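Local coordinates for OmpT protein (Vibrio cholerae serotype O1, PDB 6EHE) that probably forms a general diffusion pore, a beta-barrel porin that lets small solutes cross the outer membrane, at residues A[63-68]-A[78-83]. Numbering follows the deposited sequence.
Sequences RNHILG and FGKQWT. With C8E ((hydroxyethyloxy)tri(ethyloxy)octane), chain D.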
ATOM      1  N   ARG A  63      10.411   4.069  10.139  1.00 46.28           N
ATOM      2  CA  ARG A  63       9.265   3.844   9.273  0.54 45.76           C
ATOM      3  C   ARG A  63       8.213   2.977   9.942  1.00 42.68           C
ATOM      4  O   ARG A  63       7.022   3.156   9.659  1.00 42.61           O
ATOM      5  CB  ARG A  63       9.693   3.237   7.938  0.54 47.68           C
ATOM      6  CG  ARG A  63       8.787   3.685   6.788  0.54 51.42           C
ATOM      7  CD  ARG A  63       9.221   3.086   5.470  0.54 52.21           C
ATOM      8  NE  ARG A  63       8.985   1.651   5.435  0.54 48.63           N
ATOM      9  CZ  ARG A  63       9.438   0.844   4.488  0.54 46.60           C
ATOM     10  NH1 ARG A  63       9.162  -0.448   4.536  0.54 45.47           N
ATOM     11  NH2 ARG A  63      10.162   1.327   3.495  0.54 49.91           N
ATOM     12  N   ASN A  64       8.608   2.093  10.865  1.00 42.92           N
ATOM     13  CA  ASN A  64       7.660   1.258  11.609  1.00 37.85           C
ATOM     14  C   ASN A  64       8.193   1.006  13.018  1.00 38.89           C
ATOM     15  O   ASN A  64       9.395   0.814  13.198  1.00 38.29           O
ATOM     16  CB  ASN A  64       7.450  -0.097  10.910  1.00 43.44           C
ATOM     17  CG  ASN A  64       6.291  -0.105   9.908  1.00 46.04           C
ATOM     18  OD1 ASN A  64       5.449  -1.001   9.945  1.00 44.55           O
ATOM     19  ND2 ASN A  64       6.246   0.878   9.016  1.00 48.25           N
ATOM     20  N   HIS A  65       7.306   0.989  14.012  1.00 36.87           N
ATOM     21  CA  HIS A  65       7.682   0.451  15.317  1.00 37.51           C
ATOM     22  C   HIS A  65       6.456  -0.192  15.922  1.00 37.55           C
ATOM     23  O   HIS A  65       5.400   0.442  16.018  1.00 38.42           O
ATOM     24  CB  HIS A  65       8.274   1.499  16.276  1.00 35.62           C
ATOM     25  CG  HIS A  65       7.348   2.628  16.609  1.00 38.65           C
ATOM     26  ND1 HIS A  65       6.331   2.508  17.531  1.00 41.88           N
ATOM     27  CD2 HIS A  65       7.305   3.911  16.162  1.00 37.11           C
ATOM     28  CE1 HIS A  65       5.692   3.665  17.637  1.00 43.08           C
ATOM     29  NE2 HIS A  65       6.267   4.534  16.818  1.00 44.21           N
ATOM     30  N   ILE A  66       6.622  -1.441  16.342  1.00 33.79           N
ATOM     31  CA  ILE A  66       5.516  -2.353  16.589  1.00 34.08           C
ATOM     32  C   ILE A  66       5.755  -3.116  17.875  1.00 37.79           C
ATOM     33  O   ILE A  66       6.824  -3.714  18.060  1.00 40.41           O
ATOM     34  CB  ILE A  66       5.386  -3.370  15.446  1.00 37.06           C
ATOM     35  CG1 ILE A  66       5.109  -2.654  14.113  1.00 38.05           C
ATOM     36  CG2 ILE A  66       4.357  -4.417  15.838  1.00 38.38           C
ATOM     37  CD1 ILE A  66       5.260  -3.517  12.871  1.00 31.23           C
ATOM     38  N   LEU A  67       4.752  -3.144  18.730  1.00 37.13           N
ATOM     39  CA  LEU A  67       4.665  -4.124  19.804  1.00 42.16           C
ATOM     40  C   LEU A  67       3.548  -5.107  19.460  1.00 42.92           C
ATOM     41  O   LEU A  67       2.392  -4.707  19.275  1.00 40.19           O
ATOM     42  CB  LEU A  67       4.405  -3.455  21.155  1.00 43.30           C
ATOM     43  CG  LEU A  67       3.896  -4.482  22.190  1.00 58.18           C
ATOM     44  CD1 LEU A  67       4.998  -5.431  22.705  1.00 49.56           C
ATOM     45  CD2 LEU A  67       3.150  -3.826  23.360  1.00 55.21           C
ATOM     46  N   GLY A  68       3.896  -6.381  19.347  1.00 40.72           N
ATOM     47  CA  GLY A  68       2.955  -7.419  18.965  1.00 38.81           C
ATOM     48  C   GLY A  68       2.705  -8.379  20.137  1.00 44.86           C
ATOM     49  O   GLY A  68       3.622  -8.705  20.880  1.00 51.22           O
ATOM     50  N   PHE A  78       0.487  -3.090  17.975  1.00 31.32           N
ATOM     51  CA  PHE A  78       0.311  -1.699  18.355  1.00 32.19           C
ATOM     52  C   PHE A  78       1.483  -0.881  17.852  1.00 36.15           C
ATOM     53  O   PHE A  78       2.625  -1.352  17.868  1.00 36.42           O
ATOM     54  CB  PHE A  78       0.231  -1.553  19.869  1.00 33.12           C
ATOM     55  CG  PHE A  78      -0.792  -2.435  20.489  1.00 39.39           C
ATOM     56  CD1 PHE A  78      -0.502  -3.761  20.783  1.00 43.34           C
ATOM     57  CD2 PHE A  78      -2.045  -1.955  20.766  1.00 32.32           C
ATOM     58  CE1 PHE A  78      -1.453  -4.585  21.343  1.00 35.69           C
ATOM     59  CE2 PHE A  78      -2.986  -2.777  21.324  1.00 40.05           C
ATOM     60  CZ  PHE A  78      -2.684  -4.099  21.610  1.00 35.77           C
ATOM     61  N   GLY A  79       1.197   0.353  17.416  1.00 33.62           N
ATOM     62  CA  GLY A  79       2.273   1.278  17.134  1.00 31.74           C
ATOM     63  C   GLY A  79       2.148   1.851  15.744  1.00 35.36           C
ATOM     64  O   GLY A  79       1.064   1.872  15.152  1.00 34.02           O
ATOM     65  N   LYS A  80       3.273   2.351  15.243  1.00 37.57           N
ATOM     66  CA  LYS A  80       3.333   2.952  13.917  1.00 38.20           C
ATOM     67  C   LYS A  80       3.510   1.839  12.895  1.00 38.99           C
ATOM     68  O   LYS A  80       4.512   1.108  12.939  1.00 39.29           O
ATOM     69  CB  LYS A  80       4.490   3.949  13.831  1.00 38.69           C
ATOM     70  CG  LYS A  80       4.634   4.600  12.473  1.00 39.28           C
ATOM     71  CD  LYS A  80       5.827   5.572  12.449  1.00 38.30           C
ATOM     72  CE  LYS A  80       5.965   6.218  11.104  1.00 41.42           C
ATOM     73  NZ  LYS A  80       6.959   7.314  11.098  1.00 49.74           N
ATOM     74  N   GLN A  81       2.531   1.703  11.995  1.00 36.45           N
ATOM     75  CA  GLN A  81       2.365   0.518  11.171  1.00 36.16           C
ATOM     76  C   GLN A  81       1.736   0.891   9.840  1.00 37.44           C
ATOM     77  O   GLN A  81       1.031   1.897   9.723  1.00 36.84           O
ATOM     78  CB  GLN A  81       1.472  -0.526  11.847  1.00 35.73           C
ATOM     79  CG  GLN A  81       1.835  -0.881  13.274  1.00 30.61           C
ATOM     80  CD  GLN A  81       0.833  -1.817  13.909  1.00 33.32           C
ATOM     81  OE1 GLN A  81       0.801  -3.007  13.608  1.00 37.76           O
ATOM     82  NE2 GLN A  81       0.024  -1.292  14.810  1.00 33.13           N
ATOM     83  N   TRP A  82       1.994   0.058   8.833  1.00 35.06           N
ATOM     84  CA  TRP A  82       1.187   0.117   7.625  1.00 34.72           C
ATOM     85  C   TRP A  82      -0.256  -0.231   7.962  1.00 34.37           C
ATOM     86  O   TRP A  82      -0.533  -0.961   8.917  1.00 32.41           O
ATOM     87  CB  TRP A  82       1.715  -0.845   6.572  1.00 39.04           C
ATOM     88  CG  TRP A  82       3.162  -0.669   6.302  1.00 41.72           C
ATOM     89  CD1 TRP A  82       4.190  -1.496   6.688  1.00 38.51           C
ATOM     90  CD2 TRP A  82       3.758   0.415   5.593  1.00 41.51           C
ATOM     91  NE1 TRP A  82       5.392  -0.986   6.241  1.00 39.62           N
ATOM     92  CE2 TRP A  82       5.151   0.185   5.567  1.00 44.24           C
ATOM     93  CE3 TRP A  82       3.249   1.557   4.970  1.00 44.25           C
ATOM     94  CZ2 TRP A  82       6.033   1.056   4.950  1.00 47.74           C
ATOM     95  CZ3 TRP A  82       4.134   2.427   4.347  1.00 50.12           C
ATOM     96  CH2 TRP A  82       5.512   2.172   4.355  1.00 51.06           C
ATOM     97  N   THR A  83      -1.183   0.309   7.179  1.00 31.79           N
ATOM     98  CA  THR A  83      -2.582   0.013   7.408  1.00 29.87           C
ATOM     99  C   THR A  83      -2.888  -1.438   7.045  1.00 31.05           C
ATOM    100  O   THR A  83      -2.229  -2.045   6.202  1.00 35.18           O
ATOM    101  CB  THR A  83      -3.471   0.941   6.584  1.00 35.95           C
ATOM    102  OG1 THR A  83      -3.221   0.708   5.194  1.00 30.55           O
ATOM    103  CG2 THR A  83      -3.236   2.420   6.937  1.00 31.82           C
TER
HETATM  104  C1  C8E D 403      13.124  -3.766  19.288  1.00 38.87           C
HETATM  105  C2  C8E D 403      12.123  -2.596  19.235  1.00 38.79           C
HETATM  106  C3  C8E D 403      10.897  -2.720  20.144  1.00 42.86           C
HETATM  107  C4  C8E D 403       9.684  -1.916  19.644  1.00 42.72           C
HETATM  108  C5  C8E D 403       8.912  -1.167  20.743  1.00 42.59           C
HETATM  109  C6  C8E D 403       8.143   0.025  20.160  1.00 45.76           C
HETATM  110  C7  C8E D 403       6.944   0.461  21.018  1.00 48.65           C
HETATM  111  C8  C8E D 403       5.708   0.770  20.153  1.00 55.28           C
HETATM  112  O9  C8E D 403       4.971   1.885  20.643  1.00 64.60           O
HETATM  113  O   HOH W   1       7.778  -2.469   5.948  1.00 51.25           O
HETATM  114  O   HOH W   2       3.167  -2.584   9.605  1.00 34.04           O
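Residues 63-68 and 78-83 pair antiparallel at the open end of the barrel hairpin 61-71/74-78, where the second segment leaves the wall and bends inward. Leu67 and Phe78 form a hydrogen-bonded pair, with Leu67 N to Phe78 O at 2.9 Å and Phe78 N to Leu67 O at 2.8 Å. His65 and Lys80 form the next one. Its bond from His65 N to Lys80 O is sound, but the return bond from Lys80 N to His65 O is weak (124° at the hydrogen), as the chain turns at Gly79 and Lys80. Lys80 CB sits over one face of the His65 ring, 3.8 Å from its centroid. A detergent tail lies at the ring edge. Past the corner the contact passes to side chains. Asn64 ND2 lies 3.4 Å above the Trp82 ring plane, near the rim. In the conformer described here, one of two, the Arg63 guanidinium stands at the edge of that ring, one water accepts from both Arg63 NH1 and Trp82 NE1, and Arg63 forms a salt bridge with Glu51. Strand 44-53 flanks residues 63-68 in the barrel, Phe78 touches Val116 of strand 115-121, and strand 81-82 pairs with strand 111-112.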